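Local atomic coordinates of TRAP dicarboxylate transporter-DctP subunit (Desulfovibrio desulfuricans subsp. desulfuricans, PDB entry 4NHB), a protein that binds sn-glycerol-3-phosphate in the periplasm and probably delivers it to a TRAP-type membrane transporter. Residues A34-E39 / M192-V197; A77-T82 / Q88-G93; Q95-H100 / P173-Y178; M103-T108 / D315-A320. All coordinates share one frame; numbering follows the deposited sequence.

Contact 1: residues A34-E39 / M192-V197. With G3P (sn-glycerol-3-phosphate), chain P.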
loop_
_atom_site.group_PDB
_atom_site.type_symbol
_atom_site.label_atom_id
_atom_site.label_comp_id
_atom_site.label_asym_id
_atom_site.label_seq_id
_atom_site.Cartn_x
_atom_site.Cartn_y
_atom_site.Cartn_z
ATOM N N ALA A 34 4.760 -11.286 8.316
ATOM C CA ALA A 34 4.330 -10.139 9.099
ATOM C C ALA A 34 3.689 -9.104 8.210
ATOM O O ALA A 34 4.020 -8.979 7.035
ATOM C CB ALA A 34 5.505 -9.521 9.803
ATOM N N GLY A 35 2.780 -8.343 8.802
ATOM C CA GLY A 35 2.181 -7.199 8.145
ATOM C C GLY A 35 1.866 -6.087 9.105
ATOM O O GLY A 35 2.227 -6.160 10.283
ATOM N N MET A 36 1.164 -5.074 8.596
ATOM C CA MET A 36 1.085 -3.782 9.266
ATOM C C MET A 36 -0.346 -3.345 9.428
ATOM O O MET A 36 -0.590 -2.259 9.969
ATOM C CB MET A 36 1.868 -2.700 8.484
ATOM C CG MET A 36 1.304 -2.425 7.107
ATOM S SD MET A 36 2.183 -1.053 6.245
ATOM C CE MET A 36 1.574 0.356 7.176
ATOM N N LYS A 37 -1.290 -4.192 8.992
ATOM C CA LYS A 37 -2.700 -3.798 8.965
ATOM C C LYS A 37 -3.588 -4.681 9.852
ATOM O O LYS A 37 -3.254 -5.827 10.169
ATOM C CB LYS A 37 -3.264 -3.733 7.526
ATOM C CG LYS A 37 -2.572 -2.770 6.573
ATOM C CD LYS A 37 -2.649 -1.296 7.060
ATOM C CE LYS A 37 -1.893 -0.360 6.110
ATOM N NZ LYS A 37 -2.158 1.091 6.402
ATOM N N PRO A 38 -4.713 -4.130 10.312
ATOM C CA PRO A 38 -5.634 -4.943 11.104
ATOM C C PRO A 38 -6.411 -5.996 10.264
ATOM O O PRO A 38 -6.423 -5.998 9.025
ATOM C CB PRO A 38 -6.565 -3.910 11.721
ATOM C CG PRO A 38 -6.541 -2.825 10.773
ATOM C CD PRO A 38 -5.175 -2.744 10.184
ATOM N N GLU A 39 -7.044 -6.913 10.976
ATOM C CA GLU A 39 -7.945 -7.884 10.365
ATOM C C GLU A 39 -9.042 -7.134 9.634
ATOM O O GLU A 39 -9.402 -6.039 10.034
ATOM C CB GLU A 39 -8.543 -8.779 11.438
ATOM C CG GLU A 39 -7.532 -9.680 12.091
ATOM C CD GLU A 39 -7.112 -10.822 11.183
ATOM O OE1 GLU A 39 -7.867 -11.129 10.240
ATOM O OE2 GLU A 39 -6.025 -11.389 11.394
ATOM N N MET A 192 4.463 9.781 10.789
ATOM C CA MET A 192 4.447 8.729 11.784
ATOM C C MET A 192 4.004 7.390 11.170
ATOM O O MET A 192 3.161 7.357 10.258
ATOM C CB MET A 192 3.516 9.106 12.918
ATOM C CG MET A 192 2.070 9.154 12.534
ATOM S SD MET A 192 1.052 9.781 13.888
ATOM C CE MET A 192 1.320 11.539 13.810
ATOM N N PRO A 193 4.589 6.272 11.644
ATOM C CA PRO A 193 4.092 4.976 11.181
ATOM C C PRO A 193 2.588 4.785 11.390
ATOM O O PRO A 193 1.968 5.345 12.300
ATOM C CB PRO A 193 4.865 3.960 12.042
ATOM C CG PRO A 193 6.086 4.672 12.446
ATOM C CD PRO A 193 5.789 6.140 12.486
ATOM N N PHE A 194 2.011 3.932 10.555
ATOM C CA PHE A 194 0.590 3.655 10.649
ATOM C C PHE A 194 0.138 3.189 12.052
ATOM O O PHE A 194 -0.930 3.573 12.550
ATOM C CB PHE A 194 0.231 2.585 9.631
ATOM C CG PHE A 194 -1.234 2.359 9.530
ATOM C CD1 PHE A 194 -2.036 3.336 8.955
ATOM C CD2 PHE A 194 -1.817 1.204 10.039
ATOM C CE1 PHE A 194 -3.414 3.156 8.875
ATOM C CE2 PHE A 194 -3.194 1.024 9.972
ATOM C CZ PHE A 194 -3.982 1.985 9.387
ATOM N N ALA A 195 0.955 2.340 12.665
ATOM C CA ALA A 195 0.667 1.792 13.977
ATOM C C ALA A 195 0.391 2.889 15.022
ATOM O O ALA A 195 -0.350 2.658 15.973
ATOM C CB ALA A 195 1.806 0.907 14.433
ATOM N N GLU A 196 0.947 4.085 14.827
ATOM C CA GLU A 196 0.823 5.163 15.820
ATOM C C GLU A 196 -0.429 6.034 15.559
ATOM O O GLU A 196 -0.735 6.987 16.313
ATOM C CB GLU A 196 2.111 6.018 15.830
ATOM C CG GLU A 196 3.340 5.303 16.442
ATOM C CD GLU A 196 4.643 6.107 16.314
ATOM O OE1 GLU A 196 4.563 7.345 16.162
ATOM O OE2 GLU A 196 5.748 5.505 16.364
ATOM N N VAL A 197 -1.125 5.728 14.466
ATOM C CA VAL A 197 -2.198 6.601 14.003
ATOM C C VAL A 197 -3.358 6.629 14.993
ATOM O O VAL A 197 -3.906 7.704 15.279
ATOM C CB VAL A 197 -2.702 6.221 12.607
ATOM C CG1 VAL A 197 -4.058 6.894 12.296
ATOM C CG2 VAL A 197 -1.670 6.643 11.530
HETATM O O1 G3P P . 2.398 1.789 0.706
HETATM C C1 G3P P . 2.672 2.786 1.647
HETATM C C2 G3P P . 1.477 2.956 2.594
HETATM O O2 G3P P . 1.222 1.736 3.235
HETATM C C3 G3P P . 1.803 4.038 3.637
HETATM O O1P G3P P . 0.615 4.609 4.084
HETATM O O4P G3P P . -0.339 2.668 5.202
HETATM O O2P G3P P . 1.140 4.254 6.533
HETATM O O3P G3P P . -1.160 4.959 5.879
HETATM P P G3P P . 0.039 4.088 5.515
#

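Contact 2: residues A77-T82 / Q88-G93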
loop_
_atom_site.group_PDB
_atom_site.type_symbol
_atom_site.label_atom_id
_atom_site.label_comp_id
_atom_site.label_asym_id
_atom_site.label_seq_id
_atom_site.Cartn_x
_atom_site.Cartn_y
_atom_site.Cartn_z
ATOM N N ALA A 77 11.191 -2.663 11.066
ATOM C CA ALA A 77 11.669 -3.879 11.721
ATOM C C ALA A 77 11.332 -5.157 10.985
ATOM O O ALA A 77 12.183 -6.019 10.846
ATOM C CB ALA A 77 11.150 -3.977 13.130
ATOM N N TYR A 78 10.094 -5.308 10.521
ATOM C CA TYR A 78 9.759 -6.602 9.949
ATOM C C TYR A 78 10.349 -6.716 8.536
ATOM O O TYR A 78 10.636 -7.821 8.120
ATOM C CB TYR A 78 8.252 -6.961 10.044
ATOM C CG TYR A 78 7.264 -6.189 9.168
ATOM C CD1 TYR A 78 7.313 -6.257 7.781
ATOM C CD2 TYR A 78 6.272 -5.429 9.746
ATOM C CE1 TYR A 78 6.407 -5.576 6.999
ATOM C CE2 TYR A 78 5.322 -4.760 8.983
ATOM C CZ TYR A 78 5.372 -4.844 7.614
ATOM O OH TYR A 78 4.404 -4.169 6.868
ATOM N N ILE A 79 10.557 -5.593 7.830
ATOM C CA ILE A 79 11.248 -5.649 6.519
ATOM C C ILE A 79 12.665 -6.208 6.762
ATOM O O ILE A 79 13.095 -7.198 6.158
ATOM C CB ILE A 79 11.282 -4.265 5.817
ATOM C CG1 ILE A 79 9.893 -3.950 5.247
ATOM C CG2 ILE A 79 12.311 -4.261 4.696
ATOM C CD1 ILE A 79 9.577 -2.445 4.978
ATOM N N ALA A 80 13.335 -5.632 7.749
ATOM C CA ALA A 80 14.702 -6.032 8.082
ATOM C C ALA A 80 14.722 -7.479 8.492
ATOM O O ALA A 80 15.605 -8.208 8.083
ATOM C CB ALA A 80 15.241 -5.157 9.211
ATOM N N ALA A 81 13.746 -7.906 9.296
ATOM C CA ALA A 81 13.691 -9.298 9.723
ATOM C C ALA A 81 13.462 -10.223 8.539
ATOM O O ALA A 81 13.922 -11.382 8.551
ATOM C CB ALA A 81 12.605 -9.515 10.754
ATOM N N THR A 82 12.746 -9.739 7.524
ATOM C CA THR A 82 12.464 -10.602 6.394
ATOM C C THR A 82 13.713 -10.663 5.523
ATOM O O THR A 82 14.017 -11.713 4.959
ATOM C CB THR A 82 11.244 -10.171 5.571
ATOM O OG1 THR A 82 10.095 -9.981 6.425
ATOM C CG2 THR A 82 10.901 -11.245 4.562
ATOM N N GLN A 88 10.110 -15.436 6.995
ATOM C CA GLN A 88 10.256 -15.738 5.566
ATOM C C GLN A 88 9.575 -14.717 4.655
ATOM O O GLN A 88 10.077 -14.430 3.566
ATOM C CB GLN A 88 9.752 -17.140 5.227
ATOM C CG GLN A 88 10.507 -18.274 5.908
ATOM C CD GLN A 88 10.396 -18.207 7.394
ATOM O OE1 GLN A 88 9.309 -18.074 7.945
ATOM N NE2 GLN A 88 11.541 -18.275 8.074
ATOM N N MET A 89 8.448 -14.169 5.101
ATOM C CA MET A 89 7.663 -13.263 4.271
ATOM C C MET A 89 7.142 -12.036 5.001
ATOM O O MET A 89 7.075 -12.013 6.227
ATOM C CB MET A 89 6.475 -14.025 3.710
ATOM C CG MET A 89 6.898 -15.106 2.760
ATOM S SD MET A 89 5.460 -15.905 1.992
ATOM C CE MET A 89 4.788 -14.592 0.960
ATOM N N CYS A 90 6.755 -11.018 4.240
ATOM C CA CYS A 90 6.122 -9.836 4.835
ATOM C C CYS A 90 5.242 -9.174 3.801
ATOM O O CYS A 90 5.464 -9.350 2.613
ATOM C CB CYS A 90 7.155 -8.836 5.397
ATOM S SG CYS A 90 8.187 -7.961 4.228
ATOM N N ALA A 91 4.207 -8.468 4.266
ATOM C CA ALA A 91 3.347 -7.663 3.397
ATOM C C ALA A 91 3.602 -6.196 3.710
ATOM O O ALA A 91 3.499 -5.781 4.874
ATOM C CB ALA A 91 1.879 -7.976 3.664
ATOM N N THR A 92 3.942 -5.419 2.694
ATOM C CA THR A 92 4.120 -3.994 2.891
ATOM C C THR A 92 4.018 -3.286 1.548
ATOM O O THR A 92 3.790 -3.949 0.501
ATOM C CB THR A 92 5.436 -3.708 3.664
ATOM O OG1 THR A 92 5.404 -2.384 4.201
ATOM C CG2 THR A 92 6.668 -3.826 2.781
ATOM N N GLY A 93 4.167 -1.963 1.571
ATOM C CA GLY A 93 4.073 -1.154 0.388
ATOM C C GLY A 93 5.342 -0.380 0.022
ATOM O O GLY A 93 6.449 -0.932 -0.031
#

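Contact 3: residues Q95-H100 / P173-Y178. With G3P (sn-glycerol-3-phosphate), chain P.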
loop_
_atom_site.group_PDB
_atom_site.type_symbol
_atom_site.label_atom_id
_atom_site.label_comp_id
_atom_site.label_asym_id
_atom_site.label_seq_id
_atom_site.Cartn_x
_atom_site.Cartn_y
_atom_site.Cartn_z
ATOM N N GLN A 95 7.170 1.477 1.487
ATOM C CA GLN A 95 8.205 1.464 2.515
ATOM C C GLN A 95 9.514 0.909 1.926
ATOM O O GLN A 95 10.613 1.301 2.299
ATOM C CB GLN A 95 7.760 0.613 3.707
ATOM C CG GLN A 95 6.579 1.193 4.571
ATOM C CD GLN A 95 5.184 0.924 3.966
ATOM O OE1 GLN A 95 5.044 0.563 2.787
ATOM N NE2 GLN A 95 4.162 1.096 4.777
ATOM N N THR A 96 9.388 -0.016 0.987
ATOM C CA THR A 96 10.566 -0.643 0.403
ATOM C C THR A 96 11.258 0.275 -0.573
ATOM O O THR A 96 12.318 -0.075 -1.116
ATOM C CB THR A 96 10.205 -1.960 -0.324
ATOM O OG1 THR A 96 9.273 -1.651 -1.351
ATOM C CG2 THR A 96 9.571 -2.969 0.628
ATOM N N SER A 97 10.687 1.459 -0.807
ATOM C CA SER A 97 11.415 2.506 -1.512
ATOM C C SER A 97 12.715 2.897 -0.801
ATOM O O SER A 97 13.568 3.505 -1.417
ATOM C CB SER A 97 10.539 3.749 -1.757
ATOM O OG SER A 97 10.224 4.440 -0.563
ATOM N N ALA A 98 12.876 2.525 0.468
ATOM C CA ALA A 98 14.105 2.818 1.213
ATOM C C ALA A 98 15.274 2.048 0.657
ATOM O O ALA A 98 16.434 2.463 0.800
ATOM C CB ALA A 98 13.951 2.454 2.712
ATOM N N LEU A 99 14.955 0.895 0.081
ATOM C CA LEU A 99 15.918 -0.010 -0.515
ATOM C C LEU A 99 16.069 0.119 -2.018
ATOM O O LEU A 99 17.006 -0.432 -2.594
ATOM C CB LEU A 99 15.464 -1.421 -0.258
ATOM C CG LEU A 99 15.026 -1.703 1.179
ATOM C CD1 LEU A 99 14.464 -3.084 1.270
ATOM C CD2 LEU A 99 16.198 -1.542 2.081
ATOM N N HIS A 100 15.120 0.786 -2.664
ATOM C CA HIS A 100 15.079 0.805 -4.119
ATOM C C HIS A 100 14.107 1.883 -4.523
ATOM O O HIS A 100 12.881 1.690 -4.490
ATOM C CB HIS A 100 14.690 -0.571 -4.669
ATOM C CG HIS A 100 14.613 -0.636 -6.161
ATOM N ND1 HIS A 100 15.682 -0.333 -6.975
ATOM C CD2 HIS A 100 13.596 -0.977 -6.988
ATOM C CE1 HIS A 100 15.330 -0.488 -8.237
ATOM N NE2 HIS A 100 14.069 -0.879 -8.272
ATOM N N PRO A 173 2.499 9.329 6.219
ATOM C CA PRO A 173 3.422 8.208 6.411
ATOM C C PRO A 173 4.852 8.716 6.348
ATOM O O PRO A 173 5.085 9.695 5.636
ATOM C CB PRO A 173 3.141 7.320 5.195
ATOM C CG PRO A 173 1.704 7.541 4.867
ATOM C CD PRO A 173 1.556 9.081 5.112
ATOM N N ASN A 174 5.769 8.060 7.043
ATOM C CA ASN A 174 7.184 8.457 7.049
ATOM C C ASN A 174 7.935 7.782 5.915
ATOM O O ASN A 174 8.779 6.931 6.124
ATOM C CB ASN A 174 7.844 8.112 8.383
ATOM C CG ASN A 174 9.166 8.864 8.602
ATOM O OD1 ASN A 174 9.547 9.735 7.832
ATOM N ND2 ASN A 174 9.856 8.517 9.664
ATOM N N ILE A 175 7.565 8.163 4.708
ATOM C CA ILE A 175 8.110 7.619 3.483
ATOM C C ILE A 175 8.321 8.823 2.581
ATOM O O ILE A 175 7.488 9.701 2.534
ATOM C CB ILE A 175 7.083 6.639 2.789
ATOM C CG1 ILE A 175 6.649 5.514 3.728
ATOM C CG2 ILE A 175 7.689 6.077 1.509
ATOM C CD1 ILE A 175 5.616 4.502 3.109
ATOM N N PRO A 176 9.448 8.891 1.877
ATOM C CA PRO A 176 9.715 10.149 1.176
ATOM C C PRO A 176 8.620 10.636 0.200
ATOM O O PRO A 176 8.203 11.821 0.176
ATOM C CB PRO A 176 11.036 9.842 0.460
ATOM C CG PRO A 176 11.751 8.978 1.447
ATOM C CD PRO A 176 10.659 8.063 1.988
ATOM N N LEU A 177 8.100 9.731 -0.607
ATOM C CA LEU A 177 7.112 10.151 -1.578
ATOM C C LEU A 177 5.890 10.868 -0.924
ATOM O O LEU A 177 5.308 11.778 -1.522
ATOM C CB LEU A 177 6.722 8.951 -2.460
ATOM C CG LEU A 177 5.556 8.091 -2.030
ATOM C CD1 LEU A 177 4.308 8.715 -2.571
ATOM C CD2 LEU A 177 5.699 6.664 -2.578
ATOM N N TYR A 178 5.527 10.479 0.306
ATOM C CA TYR A 178 4.422 11.121 1.054
ATOM C C TYR A 178 4.765 12.497 1.724
ATOM O O TYR A 178 3.965 13.419 1.716
ATOM C CB TYR A 178 3.906 10.156 2.137
ATOM C CG TYR A 178 3.060 9.028 1.556
ATOM C CD1 TYR A 178 1.735 9.218 1.295
ATOM C CD2 TYR A 178 3.623 7.801 1.229
ATOM C CE1 TYR A 178 0.950 8.182 0.763
ATOM C CE2 TYR A 178 2.849 6.780 0.666
ATOM C CZ TYR A 178 1.515 6.988 0.466
ATOM O OH TYR A 178 0.730 6.009 -0.096
HETATM O O1 G3P P . 2.398 1.789 0.706
HETATM C C1 G3P P . 2.672 2.786 1.647
HETATM C C2 G3P P . 1.477 2.956 2.594
HETATM O O2 G3P P . 1.222 1.736 3.235
HETATM C C3 G3P P . 1.803 4.038 3.637
HETATM O O1P G3P P . 0.615 4.609 4.084
HETATM O O4P G3P P . -0.339 2.668 5.202
HETATM O O2P G3P P . 1.140 4.254 6.533
HETATM O O3P G3P P . -1.160 4.959 5.879
HETATM P P G3P P . 0.039 4.088 5.515
HETATM O O HOH W 1 9.579 7.239 -1.175
#

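Contact 4: residues M103-T108 / D315-A320. With G3P (sn-glycerol-3-phosphate), chain P.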
loop_
_atom_site.group_PDB
_atom_site.type_symbol
_atom_site.label_atom_id
_atom_site.label_comp_id
_atom_site.label_asym_id
_atom_site.label_seq_id
_atom_site.Cartn_x
_atom_site.Cartn_y
_atom_site.Cartn_z
ATOM N N MET A 103 10.603 1.627 -6.311
ATOM C CA MET A 103 9.422 1.066 -5.609
ATOM C C MET A 103 8.434 2.153 -5.240
ATOM O O MET A 103 7.217 1.907 -5.185
ATOM C CB MET A 103 9.839 0.287 -4.374
ATOM C CG MET A 103 10.752 -0.876 -4.639
ATOM S SD MET A 103 10.053 -2.061 -5.782
ATOM C CE MET A 103 9.529 -3.402 -4.733
ATOM N N ALA A 104 8.942 3.359 -4.972
ATOM C CA ALA A 104 8.062 4.497 -4.679
ATOM C C ALA A 104 7.057 4.707 -5.791
ATOM O O ALA A 104 5.936 5.111 -5.543
ATOM C CB ALA A 104 8.864 5.772 -4.473
ATOM N N MET A 105 7.466 4.438 -7.023
ATOM C CA MET A 105 6.601 4.690 -8.170
ATOM C C MET A 105 5.374 3.767 -8.284
ATOM O O MET A 105 4.492 4.055 -9.084
ATOM C CB MET A 105 7.424 4.678 -9.455
ATOM C CG MET A 105 8.493 5.776 -9.461
ATOM S SD MET A 105 9.260 6.076 -11.078
ATOM C CE MET A 105 8.054 7.124 -11.808
ATOM N N LEU A 106 5.321 2.710 -7.470
ATOM C CA LEU A 106 4.108 1.898 -7.319
ATOM C C LEU A 106 2.933 2.793 -6.909
ATOM O O LEU A 106 1.786 2.506 -7.242
ATOM C CB LEU A 106 4.311 0.769 -6.299
ATOM C CG LEU A 106 5.258 -0.387 -6.737
ATOM C CD1 LEU A 106 5.714 -1.321 -5.588
ATOM C CD2 LEU A 106 4.628 -1.223 -7.800
ATOM N N GLU A 107 3.234 3.876 -6.184
ATOM C CA GLU A 107 2.219 4.823 -5.710
ATOM C C GLU A 107 2.388 6.260 -6.275
ATOM O O GLU A 107 2.094 7.228 -5.609
ATOM C CB GLU A 107 2.194 4.809 -4.163
ATOM C CG GLU A 107 1.790 3.469 -3.603
ATOM C CD GLU A 107 1.711 3.387 -2.084
ATOM O OE1 GLU A 107 2.309 4.241 -1.385
ATOM O OE2 GLU A 107 1.044 2.428 -1.590
ATOM N N THR A 108 2.833 6.359 -7.531
ATOM C CA THR A 108 2.986 7.641 -8.252
ATOM C C THR A 108 1.703 8.423 -8.175
ATOM O O THR A 108 0.633 7.933 -8.590
ATOM C CB THR A 108 3.324 7.388 -9.750
ATOM O OG1 THR A 108 4.548 6.674 -9.851
ATOM C CG2 THR A 108 3.421 8.686 -10.559
ATOM N N ASP A 315 14.451 12.736 -10.087
ATOM C CA ASP A 315 15.678 12.925 -9.315
ATOM C C ASP A 315 16.236 11.603 -8.818
ATOM O O ASP A 315 17.443 11.398 -8.830
ATOM C CB ASP A 315 15.412 13.786 -8.093
ATOM C CG ASP A 315 15.220 15.255 -8.415
ATOM O OD1 ASP A 315 15.382 15.696 -9.574
ATOM O OD2 ASP A 315 14.878 15.980 -7.473
ATOM N N THR A 316 15.359 10.711 -8.352
ATOM C CA THR A 316 15.804 9.506 -7.636
ATOM C C THR A 316 15.794 8.188 -8.420
ATOM O O THR A 316 16.504 7.239 -8.055
ATOM C CB THR A 316 14.959 9.257 -6.363
ATOM O OG1 THR A 316 13.557 9.248 -6.690
ATOM C CG2 THR A 316 15.242 10.336 -5.302
ATOM N N VAL A 317 14.982 8.110 -9.472
ATOM C CA VAL A 317 14.821 6.859 -10.227
ATOM C C VAL A 317 15.347 7.009 -11.649
ATOM O O VAL A 317 14.784 7.793 -12.427
ATOM C CB VAL A 317 13.350 6.458 -10.327
ATOM C CG1 VAL A 317 13.204 5.072 -11.020
ATOM C CG2 VAL A 317 12.717 6.433 -8.947
ATOM N N PRO A 318 16.423 6.264 -11.983
ATOM C CA PRO A 318 17.127 6.342 -13.268
ATOM C C PRO A 318 16.188 6.170 -14.450
ATOM O O PRO A 318 16.254 6.948 -15.407
ATOM C CB PRO A 318 18.123 5.180 -13.181
ATOM C CG PRO A 318 18.452 5.088 -11.732
ATOM C CD PRO A 318 17.140 5.386 -11.037
ATOM N N ASN A 319 15.300 5.184 -14.366
ATOM C CA ASN A 319 14.386 4.890 -15.462
ATOM C C ASN A 319 12.963 5.416 -15.216
ATOM O O ASN A 319 12.015 4.778 -15.609
ATOM C CB ASN A 319 14.370 3.369 -15.767
ATOM C CG ASN A 319 13.816 2.523 -14.604
ATOM O OD1 ASN A 319 13.868 2.926 -13.439
ATOM N ND2 ASN A 319 13.289 1.342 -14.926
ATOM N N ALA A 320 12.823 6.583 -14.580
ATOM C CA ALA A 320 11.500 7.113 -14.236
ATOM C C ALA A 320 10.634 7.336 -15.473
ATOM O O ALA A 320 9.462 6.928 -15.514
ATOM C CB ALA A 320 11.621 8.424 -13.429
HETATM O O1 G3P P . 2.398 1.789 0.706
HETATM C C1 G3P P . 2.672 2.786 1.647
HETATM C C2 G3P P . 1.477 2.956 2.594
HETATM O O2 G3P P . 1.222 1.736 3.235
HETATM C C3 G3P P . 1.803 4.038 3.637
HETATM O O1P G3P P . 0.615 4.609 4.084
HETATM O O4P G3P P . -0.339 2.668 5.202
HETATM O O2P G3P P . 1.140 4.254 6.533
HETATM O O3P G3P P . -1.160 4.959 5.879
HETATM P P G3P P . 0.039 4.088 5.515
#

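Contact 1: residues A34-E39 / M192-V197
At the phosphate end of the sn-glycerol-3-phosphate pocket, Lys37 and Phe194 meet in a cation-pi contact. Lys37 NZ stands over the centre of the Phe194 ring, 3.3 Å from its centroid and 7° off the ring normal, and donates a hydrogen bond of 2.7 Å to the ligand's phosphate oxygen O4P. Bent at chi2 (-61°) and extended beyond, the Lys37 side chain crosses that of Phe194 at about a right angle, with CD off-centre over the ring in a CH-pi contact. One ammonium group thus serves an aromatic face and a phosphate at once, and a salt bridge to Asp215 adds a third partner that probably helps to hold its charge.

Met36 CE rests 3.6 Å from Phe194 CB and equally near O4P, while Pro38 CD lies at the ring edge, 4.3 Å from CE2. Phe194 sets off toward the 34-39 segment, and CG anti to its own N (chi1 -173°) lays the ring beneath the ammonium group.

The 34-39 segment runs from the end of strand 30-34 toward helix 42-57; the 192-197 segment joins strand 188-191 to helix 197-203. Helix 213-218 flanks both through Ser218 and Asp215, and Arg171 of strand 169-172, another ligand-binding residue, packs on Phe194.

Contact 2: residues A77-T82 / Q88-G93
Two weak hydrogen bonds converge on the phenol oxygen of Tyr78, linking helix 75-84 to strand 89-92. Tyr78 OH donates to Ala91 O over 2.7 Å, short in distance but weak as a hydrogen bond, and accepts from Thr92 OG1 at 3.4 Å. A firmer bond lies within the helix, where Thr82 OG1 donates to Tyr78 O at 2.8 Å. The backbone N of Thr82 reaches the same carbonyl from the opposite face of its plane, so two donors grip Tyr78 O. With chi1 at -52°, OG1 of Thr82 is turned back toward this preceding turn, while its methyl CG2 comes down on Gln88 O.

Packing spreads from these polar points. Cys90 CB lies 3.5 Å from Tyr78 CD1, and its sulfur sits at the edge of the tyrosine ring, 5.2 Å from the centroid, as a Cys sulfur-aromatic contact. Thr82 OG1 also lies against Cys90, 3.3 Å from Cys90 CB. Nearer the pocket, Ile79 CD1 meets the methyl of Thr92 at 3.9 Å, the two side chains crossing at about a right angle, and Thr92 CB comes to the tyrosine ring near its plane.

Cys90 and Thr92 point toward the helix, whereas Met89 and Ala91 point away from it and meet helix 42-57. The axes of helix 77-82 and strand 89-92 approach to 8.0 Å with directions 146° apart, roughly antiparallel. Such helix-on-sheet packing is the alpha/beta construction of periplasmic binding protein lobes, with the ligand pocket reached just beyond the strand, at Gly93.

Contact 3: residues Q95-H100 / P173-Y178
Ile175 CD1 touches both Gln95 and the ligand: it lies 3.7 Å from Gln95 CD, and just as far from C1 of sn-glycerol-3-phosphate. The Gln95 side chain, bent at chi2 (81°), brings its amide to the glycerol, where NE2 makes a weak hydrogen bond of 3.4 Å to O2. Pro173 CG approaches the ester oxygen O1P to 3.2 Å, and its ring also packs over one face of Tyr178, whose opposite face is met by Leu177 CD1.

Outside this shell, Gln95 NE2 has a firm partner in Glu75 and OE1 a weak one in Gly93 N, which together favour one orientation of the amide. Ser97 OG lies 3.7 Å from Ile175 CG2. It is hydrogen-bonded to Thr94 O and takes a hydrogen bond from a water at 2.9 Å; that water accepts in turn from Leu177 N, in the first turn of helix 176-184. The water thus bridges the 3-10 segment 95-98 to a helix that begins right after Ile175.

The chemistry is mixed. Across the segments, the methyl groups of Ile175 pack against polar side chains, Gln95 and Ser97, with the ligand carbon C1 close by, and the weak amide bond to O2 suggests that this wall contributes shape as well as polarity to recognition of the glycerol moiety.

Contact 4: residues M103-T108 / D315-A320
Met105 points its side chain at Val317 and Ala320. Met105 SD is 4.1 Å from Val317 CG1 and the same distance from Ala320 CB, and the methionine and valine side chains cross obliquely. The methionine chain runs out extended at chi2 (-167°) and then bends at chi3 (82°), which carries CE over to Ala320, 4.0 Å from its carbonyl oxygen. The contact is apolar and buried. A type I beta turn from Val317 to Ala320, closed by Ala320 N bonding to Val317 O, brings the two residues near each other, consistent with both touching Met105.

Glu107 leaves the same 103-108 segment in another direction, extended beyond CG, and reaches the ligand pocket. Its OE2 accepts a hydrogen bond of 2.7 Å from the glycerol hydroxyl O1 and another from Ile237 N, while Thr94 and Tyr178 bond to OE1. A 3-10 turn at 105-106 separates the two directions, and just after Glu107 Thr108 OG1 bonds back to Met105 O at 2.7 Å.

Along the chain, 103-108 falls in the loop between strand 89-92 and helix 115-122. The C-terminal helices pack on its Met105 side: Phe313 of helix 311-316 and Ile323 and Leu324 of helix 320-329 join Val317 and Ala320 around Met105.

Overall arrangement
All four contacts reach the sn-glycerol-3-phosphate site, contact 2 through Gly93 at the end of its strand segment, although its helix-strand packing lies behind the pocket. Contact 1 holds the phosphate end and contact 4 the glycerol hydroxyl O1, their centres about 24 Å apart on opposite sides of the chain's centre; the centre of contact 3 is about 11 Å from that of contact 4. Contact 2 joins contact 1 through the pairing of strands 30-34 and 89-92, and meets contact 3 where Ile79 packs on Gln95. Tyr178 OH bonds to Glu107, linking contacts 3 and 4. Along the chain, contact 2 closes before contact 3 opens, whereas contacts 1 and 4 alternate, so residues distant in sequence assemble one binding site.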